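Side-chain contacts in amine oxidase domain-containing protein (Pyrococcus furiosus, PDB 3NRN), which is of unknown function but binds adenosine monophosphate and may act as an oxidoreductase of the flavin-containing amine oxidase type: residues I27-S32 against K220-R225; F232-S237 against E401-G406; K246-D251 against W369-V374. All blocks are in the same frame, centred on the assembly; numbering follows the deposited sequence.

Contact 1 of 3, residues I27-S32 against K220-R225. With AMP (adenosine monophosphate), chain B.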
loop_
_atom_site.group_PDB
_atom_site.type_symbol
_atom_site.label_atom_id
_atom_site.label_comp_id
_atom_site.label_asym_id
_atom_site.label_seq_id
_atom_site.Cartn_x
_atom_site.Cartn_y
_atom_site.Cartn_z
ATOM N N ILE A 27 -2.884 -16.978 16.496
ATOM C CA ILE A 27 -2.881 -18.052 15.513
ATOM C C ILE A 27 -3.227 -17.461 14.149
ATOM O O ILE A 27 -4.347 -16.987 13.924
ATOM C CB ILE A 27 -3.903 -19.167 15.855
ATOM C CG1 ILE A 27 -3.529 -19.828 17.188
ATOM C CG2 ILE A 27 -3.917 -20.214 14.747
ATOM C CD1 ILE A 27 -4.464 -20.948 17.605
ATOM N N VAL A 28 -2.257 -17.466 13.247
ATOM C CA VAL A 28 -2.477 -16.945 11.902
ATOM C C VAL A 28 -2.842 -18.112 10.987
ATOM O O VAL A 28 -2.175 -19.149 10.988
ATOM C CB VAL A 28 -1.215 -16.247 11.368
ATOM C CG1 VAL A 28 -1.494 -15.621 10.002
ATOM C CG2 VAL A 28 -0.752 -15.185 12.372
ATOM N N LEU A 29 -3.917 -17.946 10.225
ATOM C CA LEU A 29 -4.373 -18.974 9.297
ATOM C C LEU A 29 -4.190 -18.443 7.879
ATOM O O LEU A 29 -4.779 -17.436 7.499
ATOM C CB LEU A 29 -5.843 -19.311 9.572
ATOM C CG LEU A 29 -6.125 -19.845 10.984
ATOM C CD1 LEU A 29 -7.609 -20.139 11.152
ATOM C CD2 LEU A 29 -5.308 -21.128 11.217
ATOM N N GLU A 30 -3.359 -19.128 7.106
ATOM C CA GLU A 30 -3.059 -18.731 5.742
ATOM C C GLU A 30 -3.518 -19.795 4.754
ATOM O O GLU A 30 -3.169 -20.970 4.883
ATOM C CB GLU A 30 -1.549 -18.489 5.609
ATOM C CG GLU A 30 -1.034 -18.292 4.193
ATOM C CD GLU A 30 -1.790 -17.225 3.424
ATOM O OE1 GLU A 30 -2.138 -16.175 4.004
ATOM O OE2 GLU A 30 -2.025 -17.436 2.218
ATOM N N LYS A 31 -4.294 -19.370 3.766
ATOM C CA LYS A 31 -4.828 -20.266 2.752
ATOM C C LYS A 31 -3.770 -20.880 1.839
ATOM O O LYS A 31 -3.799 -22.080 1.582
ATOM C CB LYS A 31 -5.858 -19.516 1.914
ATOM C CG LYS A 31 -6.446 -20.281 0.760
ATOM C CD LYS A 31 -7.347 -19.350 -0.053
ATOM C CE LYS A 31 -7.904 -20.034 -1.284
ATOM N NZ LYS A 31 -8.826 -19.134 -2.034
ATOM N N SER A 32 -2.849 -20.060 1.341
ATOM C CA SER A 32 -1.803 -20.552 0.453
ATOM C C SER A 32 -0.694 -21.255 1.241
ATOM O O SER A 32 -0.784 -21.415 2.464
ATOM C CB SER A 32 -1.213 -19.401 -0.368
ATOM O OG SER A 32 -0.308 -18.639 0.404
ATOM N N LYS A 220 -18.019 -17.882 18.146
ATOM C CA LYS A 220 -16.696 -17.288 18.247
ATOM C C LYS A 220 -15.690 -18.390 17.916
ATOM O O LYS A 220 -14.785 -18.702 18.692
ATOM C CB LYS A 220 -16.447 -16.710 19.647
ATOM C CG LYS A 220 -17.402 -15.577 20.015
ATOM C CD LYS A 220 -16.919 -14.781 21.227
ATOM C CE LYS A 220 -15.746 -13.874 20.880
ATOM N NZ LYS A 220 -15.276 -13.087 22.062
ATOM N N LYS A 221 -15.875 -18.982 16.742
ATOM C CA LYS A 221 -15.003 -20.042 16.258
ATOM C C LYS A 221 -14.755 -19.839 14.781
ATOM O O LYS A 221 -15.631 -19.382 14.054
ATOM C CB LYS A 221 -15.644 -21.420 16.456
ATOM C CG LYS A 221 -15.709 -21.887 17.890
ATOM C CD LYS A 221 -16.358 -23.255 17.973
ATOM C CE LYS A 221 -16.331 -23.802 19.389
ATOM N NZ LYS A 221 -16.934 -25.163 19.452
ATOM N N VAL A 222 -13.549 -20.168 14.342
ATOM C CA VAL A 222 -13.204 -20.061 12.938
ATOM C C VAL A 222 -13.047 -21.484 12.416
ATOM O O VAL A 222 -12.367 -22.304 13.030
ATOM C CB VAL A 222 -11.903 -19.268 12.745
ATOM C CG1 VAL A 222 -11.451 -19.351 11.296
ATOM C CG2 VAL A 222 -12.131 -17.812 13.137
ATOM N N TYR A 223 -13.703 -21.778 11.297
ATOM C CA TYR A 223 -13.652 -23.107 10.690
ATOM C C TYR A 223 -12.865 -23.071 9.390
ATOM O O TYR A 223 -12.972 -22.122 8.612
ATOM C CB TYR A 223 -15.066 -23.604 10.384
ATOM C CG TYR A 223 -15.914 -23.845 11.599
ATOM C CD1 TYR A 223 -16.084 -25.130 12.103
ATOM C CD2 TYR A 223 -16.523 -22.788 12.269
ATOM C CE1 TYR A 223 -16.835 -25.361 13.248
ATOM C CE2 TYR A 223 -17.280 -23.007 13.417
ATOM C CZ TYR A 223 -17.429 -24.296 13.902
ATOM O OH TYR A 223 -18.169 -24.529 15.037
ATOM N N THR A 224 -12.085 -24.115 9.156
ATOM C CA THR A 224 -11.286 -24.204 7.945
ATOM C C THR A 224 -11.894 -25.240 7.006
ATOM O O THR A 224 -12.690 -26.081 7.426
ATOM C CB THR A 224 -9.859 -24.621 8.273
ATOM O OG1 THR A 224 -9.886 -25.863 8.986
ATOM C CG2 THR A 224 -9.182 -23.567 9.133
ATOM N N ARG A 225 -11.513 -25.177 5.737
ATOM C CA ARG A 225 -12.017 -26.112 4.739
ATOM C C ARG A 225 -11.798 -27.559 5.197
ATOM O O ARG A 225 -12.658 -28.418 4.997
ATOM C CB ARG A 225 -11.307 -25.877 3.399
ATOM C CG ARG A 225 -11.732 -26.828 2.278
ATOM C CD ARG A 225 -12.830 -26.241 1.401
ATOM N NE ARG A 225 -12.303 -25.373 0.348
ATOM C CZ ARG A 225 -12.121 -25.745 -0.919
ATOM N NH1 ARG A 225 -12.426 -26.975 -1.312
ATOM N NH2 ARG A 225 -11.634 -24.881 -1.800
HETATM P P AMP B . -3.129 -9.506 1.170
HETATM O O1P AMP B . -3.686 -8.834 2.409
HETATM O O2P AMP B . -4.176 -9.464 0.060
HETATM O O3P AMP B . -1.753 -9.104 0.818
HETATM O "O5'" AMP B . -3.147 -11.020 1.687
HETATM C "C5'" AMP B . -4.316 -11.526 2.341
HETATM C "C4'" AMP B . -3.947 -12.979 2.611
HETATM O "O4'" AMP B . -5.102 -13.771 2.904
HETATM C "C3'" AMP B . -3.230 -13.671 1.463
HETATM O "O3'" AMP B . -2.014 -14.170 2.057
HETATM C "C2'" AMP B . -4.215 -14.792 1.067
HETATM O "O2'" AMP B . -3.626 -16.010 0.569
HETATM C "C1'" AMP B . -4.893 -15.049 2.400
HETATM N N9 AMP B . -6.279 -15.550 2.316
HETATM C C8 AMP B . -7.254 -15.162 1.452
HETATM N N7 AMP B . -8.415 -15.798 1.757
HETATM C C5 AMP B . -8.197 -16.529 2.859
HETATM C C6 AMP B . -9.021 -17.433 3.672
HETATM N N6 AMP B . -10.321 -17.627 3.317
HETATM N N1 AMP B . -8.418 -18.013 4.739
HETATM C C2 AMP B . -7.108 -17.745 5.072
HETATM N N3 AMP B . -6.270 -16.969 4.338
HETATM C C4 AMP B . -6.783 -16.363 3.240
#
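Leu-29 and Val-222 reach toward each other tip to tip, Leu-29 CD1 standing 3.9 Å from Val-222 CG1. With its CG anti to the carbonyl carbon (chi1 -60°), Leu-29 can bring the same methyl within 4.3 Å of Thr-224 CG2, so it addresses two residues on one side of strand 221-224. No hydrogen bond crosses between the segments; the interface itself is apolar. Next along the chain, Glu-30 belongs to a different surface, and its side chain serves the nucleotide. As in Rossmann-type nucleotide-binding folds, an acidic residue near the C-terminal end of the second parallel strand grips the ribose. In this protein a three-stranded antiparallel meander that includes 221-224 also packs against the parallel sheet. A bend at chi2 (52°) turns the carboxylate to the sugar: AMP O3' donates to Glu-30 OE1 at 2.8 Å and AMP O2' to Glu-30 OE2 at 2.7 Å. OE2 also accepts from Ser-32 N (2.9 Å) and Ser-32 OG (2.8 Å), which approach from opposite faces of the carboxylate plane, while Ala-8 N binds OE1. With an alanine here, both ribose hydroxyls and the amide and hydroxyl of Ser-32 would probably lose their acceptor. The extended Lys-31 chain lies over one face of the adenine, its CB 3.5 Å from AMP N3.

Contact 2 of 3, residues F232-S237 against E401-G406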
loop_
_atom_site.group_PDB
_atom_site.type_symbol
_atom_site.label_atom_id
_atom_site.label_comp_id
_atom_site.label_asym_id
_atom_site.label_seq_id
_atom_site.Cartn_x
_atom_site.Cartn_y
_atom_site.Cartn_z
ATOM N N PHE A 232 -11.940 -18.179 19.324
ATOM C CA PHE A 232 -11.238 -16.911 19.470
ATOM C C PHE A 232 -11.951 -15.909 20.371
ATOM O O PHE A 232 -13.167 -15.980 20.559
ATOM C CB PHE A 232 -11.039 -16.274 18.085
ATOM C CG PHE A 232 -12.327 -15.802 17.434
ATOM C CD1 PHE A 232 -12.874 -14.559 17.746
ATOM C CD2 PHE A 232 -12.994 -16.612 16.517
ATOM C CE1 PHE A 232 -14.067 -14.132 17.150
ATOM C CE2 PHE A 232 -14.177 -16.199 15.925
ATOM C CZ PHE A 232 -14.716 -14.952 16.242
ATOM N N ASP A 233 -11.177 -14.979 20.932
ATOM C CA ASP A 233 -11.740 -13.906 21.755
ATOM C C ASP A 233 -11.910 -12.736 20.786
ATOM O O ASP A 233 -12.856 -11.958 20.879
ATOM C CB ASP A 233 -10.784 -13.534 22.895
ATOM C CG ASP A 233 -10.663 -14.643 23.931
ATOM O OD1 ASP A 233 -11.712 -15.099 24.429
ATOM O OD2 ASP A 233 -9.530 -15.063 24.243
ATOM N N VAL A 234 -10.979 -12.654 19.837
ATOM C CA VAL A 234 -10.971 -11.637 18.802
ATOM C C VAL A 234 -10.467 -12.259 17.499
ATOM O O VAL A 234 -9.576 -13.110 17.504
ATOM C CB VAL A 234 -10.043 -10.454 19.177
ATOM C CG1 VAL A 234 -9.782 -9.590 17.958
ATOM C CG2 VAL A 234 -10.689 -9.616 20.271
ATOM N N ALA A 235 -11.050 -11.836 16.385
ATOM C CA ALA A 235 -10.646 -12.330 15.078
ATOM C C ALA A 235 -10.228 -11.134 14.229
ATOM O O ALA A 235 -10.949 -10.135 14.163
ATOM C CB ALA A 235 -11.806 -13.075 14.413
ATOM N N ILE A 236 -9.062 -11.231 13.596
ATOM C CA ILE A 236 -8.567 -10.160 12.736
ATOM C C ILE A 236 -8.560 -10.662 11.297
ATOM O O ILE A 236 -7.798 -11.565 10.945
ATOM C CB ILE A 236 -7.119 -9.740 13.097
ATOM C CG1 ILE A 236 -7.058 -9.233 14.542
ATOM C CG2 ILE A 236 -6.624 -8.677 12.112
ATOM C CD1 ILE A 236 -7.986 -8.084 14.847
ATOM N N SER A 237 -9.405 -10.074 10.463
ATOM C CA SER A 237 -9.469 -10.483 9.068
ATOM C C SER A 237 -8.606 -9.602 8.169
ATOM O O SER A 237 -8.730 -8.381 8.170
ATOM C CB SER A 237 -10.917 -10.455 8.568
ATOM O OG SER A 237 -10.991 -10.948 7.239
ATOM N N GLU A 401 -6.456 0.379 18.529
ATOM C CA GLU A 401 -7.016 1.357 19.459
ATOM C C GLU A 401 -8.491 1.042 19.711
ATOM O O GLU A 401 -8.969 1.130 20.844
ATOM C CB GLU A 401 -6.900 2.782 18.907
ATOM C CG GLU A 401 -5.473 3.274 18.699
ATOM C CD GLU A 401 -5.331 4.765 18.955
ATOM O OE1 GLU A 401 -6.233 5.528 18.540
ATOM O OE2 GLU A 401 -4.316 5.171 19.566
ATOM N N LYS A 402 -9.215 0.682 18.653
ATOM C CA LYS A 402 -10.629 0.352 18.791
ATOM C C LYS A 402 -10.791 -0.821 19.752
ATOM O O LYS A 402 -11.795 -0.931 20.453
ATOM C CB LYS A 402 -11.247 -0.015 17.442
ATOM C CG LYS A 402 -12.743 -0.266 17.528
ATOM C CD LYS A 402 -13.310 -0.846 16.241
ATOM C CE LYS A 402 -14.779 -1.202 16.408
ATOM N NZ LYS A 402 -15.319 -1.889 15.203
ATOM N N LEU A 403 -9.800 -1.702 19.780
ATOM C CA LEU A 403 -9.850 -2.857 20.672
ATOM C C LEU A 403 -9.336 -2.470 22.041
ATOM O O LEU A 403 -9.338 -3.284 22.961
ATOM C CB LEU A 403 -8.986 -3.999 20.125
ATOM C CG LEU A 403 -9.470 -4.634 18.823
ATOM C CD1 LEU A 403 -8.437 -5.629 18.319
ATOM C CD2 LEU A 403 -10.819 -5.308 19.059
ATOM N N ASN A 404 -8.898 -1.222 22.172
ATOM C CA ASN A 404 -8.338 -0.746 23.433
ATOM C C ASN A 404 -7.197 -1.689 23.813
ATOM O O ASN A 404 -7.038 -2.059 24.975
ATOM C CB ASN A 404 -9.404 -0.727 24.535
ATOM C CG ASN A 404 -10.501 0.291 24.263
ATOM O OD1 ASN A 404 -11.682 -0.053 24.174
ATOM N ND2 ASN A 404 -10.110 1.551 24.123
ATOM N N LEU A 405 -6.412 -2.075 22.810
ATOM C CA LEU A 405 -5.273 -2.962 23.005
ATOM C C LEU A 405 -3.976 -2.294 22.555
ATOM O O LEU A 405 -2.904 -2.888 22.629
ATOM C CB LEU A 405 -5.469 -4.269 22.232
ATOM C CG LEU A 405 -6.619 -5.173 22.690
ATOM C CD1 LEU A 405 -6.650 -6.424 21.837
ATOM C CD2 LEU A 405 -6.435 -5.539 24.155
ATOM N N GLY A 406 -4.080 -1.056 22.086
ATOM C CA GLY A 406 -2.897 -0.331 21.648
ATOM C C GLY A 406 -3.144 1.164 21.657
ATOM O O GLY A 406 -4.271 1.603 21.448
#
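Val-234 and Leu-403 are the pair whose CA atoms come nearest across this contact, 9.0 Å apart, a spacing that leaves all contact to the side chains. Segment 232-237 enters strand 234-237, whereas segment 401-406 holds the last residues of helix 388-402 and the turn that follows. There the chain leaves the helix at Asn-404, whose positive phi (55°) and bonds back into the last turn, including Asn-404 N to Glu-401 O at 2.7 Å, form a Schellman motif. Leu-403, just before that reversal, directs its side chain at the strand. Its CD1 methyl does the touching, meeting Val-234 CG1 at 4.2 Å and Ile-236 CD1 at 4.3 Å, so one leucine branch spans two residues spaced i, i+2 on one side of the strand. Val-234 meets it obliquely with the methyl anti to its backbone N. Ile-236 sets out across the interface rather than into it, and its folded chain (chi1 -60°, chi2 -57°) brings CD1 back to the leucine. Ala-235, between them, faces elsewhere: its CB sits 3.7 Å above the centre of the Phe-232 ring. Strand 234-237 lies between strands 2-6 and 374-376 of the Rossmann-type parallel sheet, and the helix end leans on this layer. Leu-403 also rests on Leu-375 of strand 374-376, while Ile-236 and Leu-405 pack on Ala-15 and Leu-19 of helix 10-21, respectively.

Contact 3 of 3, residues K246-D251 against W369-V374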
loop_
_atom_site.group_PDB
_atom_site.type_symbol
_atom_site.label_atom_id
_atom_site.label_comp_id
_atom_site.label_asym_id
_atom_site.label_seq_id
_atom_site.Cartn_x
_atom_site.Cartn_y
_atom_site.Cartn_z
ATOM N N LYS A 246 -18.744 -12.402 3.674
ATOM C CA LYS A 246 -19.125 -13.744 3.234
ATOM C C LYS A 246 -18.767 -14.828 4.260
ATOM O O LYS A 246 -19.526 -15.778 4.463
ATOM C CB LYS A 246 -18.454 -14.071 1.896
ATOM C CG LYS A 246 -18.683 -15.502 1.436
ATOM C CD LYS A 246 -17.820 -15.862 0.238
ATOM C CE LYS A 246 -18.042 -17.310 -0.180
ATOM N NZ LYS A 246 -17.184 -17.704 -1.333
ATOM N N LEU A 247 -17.613 -14.694 4.909
ATOM C CA LEU A 247 -17.192 -15.690 5.894
ATOM C C LEU A 247 -18.033 -15.634 7.152
ATOM O O LEU A 247 -18.275 -16.648 7.809
ATOM C CB LEU A 247 -15.717 -15.492 6.262
ATOM C CG LEU A 247 -14.700 -15.810 5.157
ATOM C CD1 LEU A 247 -13.296 -15.495 5.647
ATOM C CD2 LEU A 247 -14.803 -17.285 4.761
ATOM N N ILE A 248 -18.480 -14.432 7.487
ATOM C CA ILE A 248 -19.294 -14.227 8.669
ATOM C C ILE A 248 -20.752 -14.550 8.387
ATOM O O ILE A 248 -21.415 -15.205 9.191
ATOM C CB ILE A 248 -19.191 -12.766 9.149
ATOM C CG1 ILE A 248 -17.821 -12.534 9.798
ATOM C CG2 ILE A 248 -20.334 -12.454 10.098
ATOM C CD1 ILE A 248 -17.527 -11.088 10.117
ATOM N N GLY A 249 -21.238 -14.085 7.241
ATOM C CA GLY A 249 -22.628 -14.302 6.871
ATOM C C GLY A 249 -23.323 -12.961 6.721
ATOM O O GLY A 249 -23.313 -12.127 7.634
ATOM N N ARG A 250 -23.931 -12.759 5.560
ATOM C CA ARG A 250 -24.630 -11.521 5.235
ATOM C C ARG A 250 -25.707 -11.074 6.221
ATOM O O ARG A 250 -25.905 -9.876 6.416
ATOM C CB ARG A 250 -25.253 -11.634 3.842
ATOM C CG ARG A 250 -24.248 -11.840 2.725
ATOM C CD ARG A 250 -24.970 -12.036 1.386
ATOM N NE ARG A 250 -25.684 -10.842 0.927
ATOM C CZ ARG A 250 -25.101 -9.790 0.362
ATOM N NH1 ARG A 250 -23.786 -9.766 0.180
ATOM N NH2 ARG A 250 -25.834 -8.764 -0.035
ATOM N N ASP A 251 -26.400 -12.028 6.836
ATOM C CA ASP A 251 -27.470 -11.705 7.776
ATOM C C ASP A 251 -27.032 -10.903 8.995
ATOM O O ASP A 251 -27.861 -10.289 9.673
ATOM C CB ASP A 251 -28.173 -12.982 8.247
ATOM C CG ASP A 251 -28.967 -13.649 7.141
ATOM O OD1 ASP A 251 -29.263 -12.974 6.135
ATOM O OD2 ASP A 251 -29.303 -14.842 7.283
ATOM N N TRP A 369 -17.005 -0.291 9.272
ATOM C CA TRP A 369 -17.154 -1.691 9.676
ATOM C C TRP A 369 -17.978 -1.684 10.958
ATOM O O TRP A 369 -17.632 -1.008 11.912
ATOM C CB TRP A 369 -15.783 -2.327 9.913
ATOM C CG TRP A 369 -15.868 -3.766 10.317
ATOM C CD1 TRP A 369 -15.648 -4.283 11.561
ATOM C CD2 TRP A 369 -16.201 -4.876 9.473
ATOM N NE1 TRP A 369 -15.821 -5.647 11.545
ATOM C CE2 TRP A 369 -16.160 -6.038 10.275
ATOM C CE3 TRP A 369 -16.529 -5.002 8.120
ATOM C CZ2 TRP A 369 -16.430 -7.312 9.766
ATOM C CZ3 TRP A 369 -16.799 -6.274 7.610
ATOM C CH2 TRP A 369 -16.746 -7.409 8.434
ATOM N N PRO A 370 -19.082 -2.450 10.990
ATOM C CA PRO A 370 -19.993 -2.536 12.141
ATOM C C PRO A 370 -19.698 -3.455 13.334
ATOM O O PRO A 370 -20.250 -3.241 14.410
ATOM C CB PRO A 370 -21.313 -2.909 11.480
ATOM C CG PRO A 370 -20.856 -3.894 10.443
ATOM C CD PRO A 370 -19.600 -3.236 9.855
ATOM N N LEU A 371 -18.851 -4.467 13.164
ATOM C CA LEU A 371 -18.579 -5.404 14.261
ATOM C C LEU A 371 -17.369 -5.053 15.123
ATOM O O LEU A 371 -16.490 -4.312 14.692
ATOM C CB LEU A 371 -18.424 -6.822 13.692
ATOM C CG LEU A 371 -19.639 -7.266 12.874
ATOM C CD1 LEU A 371 -19.412 -8.651 12.300
ATOM C CD2 LEU A 371 -20.869 -7.258 13.779
ATOM N N ASN A 372 -17.329 -5.604 16.334
ATOM C CA ASN A 372 -16.240 -5.342 17.271
ATOM C C ASN A 372 -15.402 -6.582 17.597
ATOM O O ASN A 372 -14.219 -6.465 17.922
ATOM C CB ASN A 372 -16.797 -4.772 18.582
ATOM C CG ASN A 372 -17.689 -3.558 18.368
ATOM O OD1 ASN A 372 -17.383 -2.679 17.563
ATOM N ND2 ASN A 372 -18.789 -3.498 19.104
ATOM N N GLU A 373 -16.017 -7.761 17.533
ATOM C CA GLU A 373 -15.317 -9.013 17.832
ATOM C C GLU A 373 -14.473 -9.438 16.639
ATOM O O GLU A 373 -13.538 -10.228 16.770
ATOM C CB GLU A 373 -16.310 -10.133 18.181
ATOM C CG GLU A 373 -17.336 -10.451 17.097
ATOM C CD GLU A 373 -18.606 -9.603 17.203
ATOM O OE1 GLU A 373 -18.515 -8.357 17.137
ATOM O OE2 GLU A 373 -19.701 -10.191 17.351
ATOM N N VAL A 374 -14.833 -8.921 15.470
ATOM C CA VAL A 374 -14.097 -9.204 14.247
ATOM C C VAL A 374 -13.820 -7.864 13.603
ATOM O O VAL A 374 -14.739 -7.062 13.427
ATOM C CB VAL A 374 -14.914 -10.049 13.239
ATOM C CG1 VAL A 374 -14.091 -10.289 11.986
ATOM C CG2 VAL A 374 -15.321 -11.368 13.868
#
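Ile-248 meets three residues of the opposing loop, Trp-369, Leu-371 and Val-374, and following its side chain outward shows how a single methyl can do most of that work. From CB, which points at the loop from the last turn of helix 241-248, the shorter branch CG2 keeps to the margin, coming no nearer than 4.5 Å to Leu-371 CD1. The longer branch leaves with CG1 anti to the carbonyl carbon (chi1 -73°), and an extended chi2 of 171° carries CD1 straight on into the loop; CG1 acts as a spacer. At the tip, CD1 meets Leu-371 CD1 end to end at 3.8 Å. It also lies at the edge of the indole, in the plane of the ring, 3.9 Å from Trp-369 CZ2, and it touches Val-374 CG1 at 4.0 Å. The indole is held through its N-H: Trp-369 NE1 donates to Val-374 O at 2.6 Å, with an N-H...O angle of 150°, folding the loop back on itself just as it enters strand 374-376, an edge strand of the parallel sheet. Pro-370 CD sits 3.6 Å above one indole face, displaced toward the rim. Beyond Ile-248 the helix stops at Gly-249, whose positive phi turns the chain aside. Across the two segments, then, the chemistry is purely apolar and rests on shape. No hydrogen bond crosses between them; the Trp-369 bond lies within the loop and helps to orient the indole edge which the isoleucine methyl meets.

In the fold
Read from the N terminus, the chain closes contact 1 first, when strand 221-224 returns to the end of strand 25-29 and joins the antiparallel meander to the parallel sheet. Contact 2 opens soon afterwards at 232-237 and stays open until the end of helix 388-402 comes back to the sheet. Contact 3, from 246-251 to 369-374, begins and ends within that span, so contacts 2 and 3 nest, contact 1 precedes both, and none cross. Neighbours are linked directly: Lys-220 NZ bonds Asp-233 O between contacts 1 and 2, and Ala-235 N bonds Glu-373 O between contacts 2 and 3. They tie meander, parallel sheet and helices 241-248 and 388-402 together, with the nucleotide at contact 1.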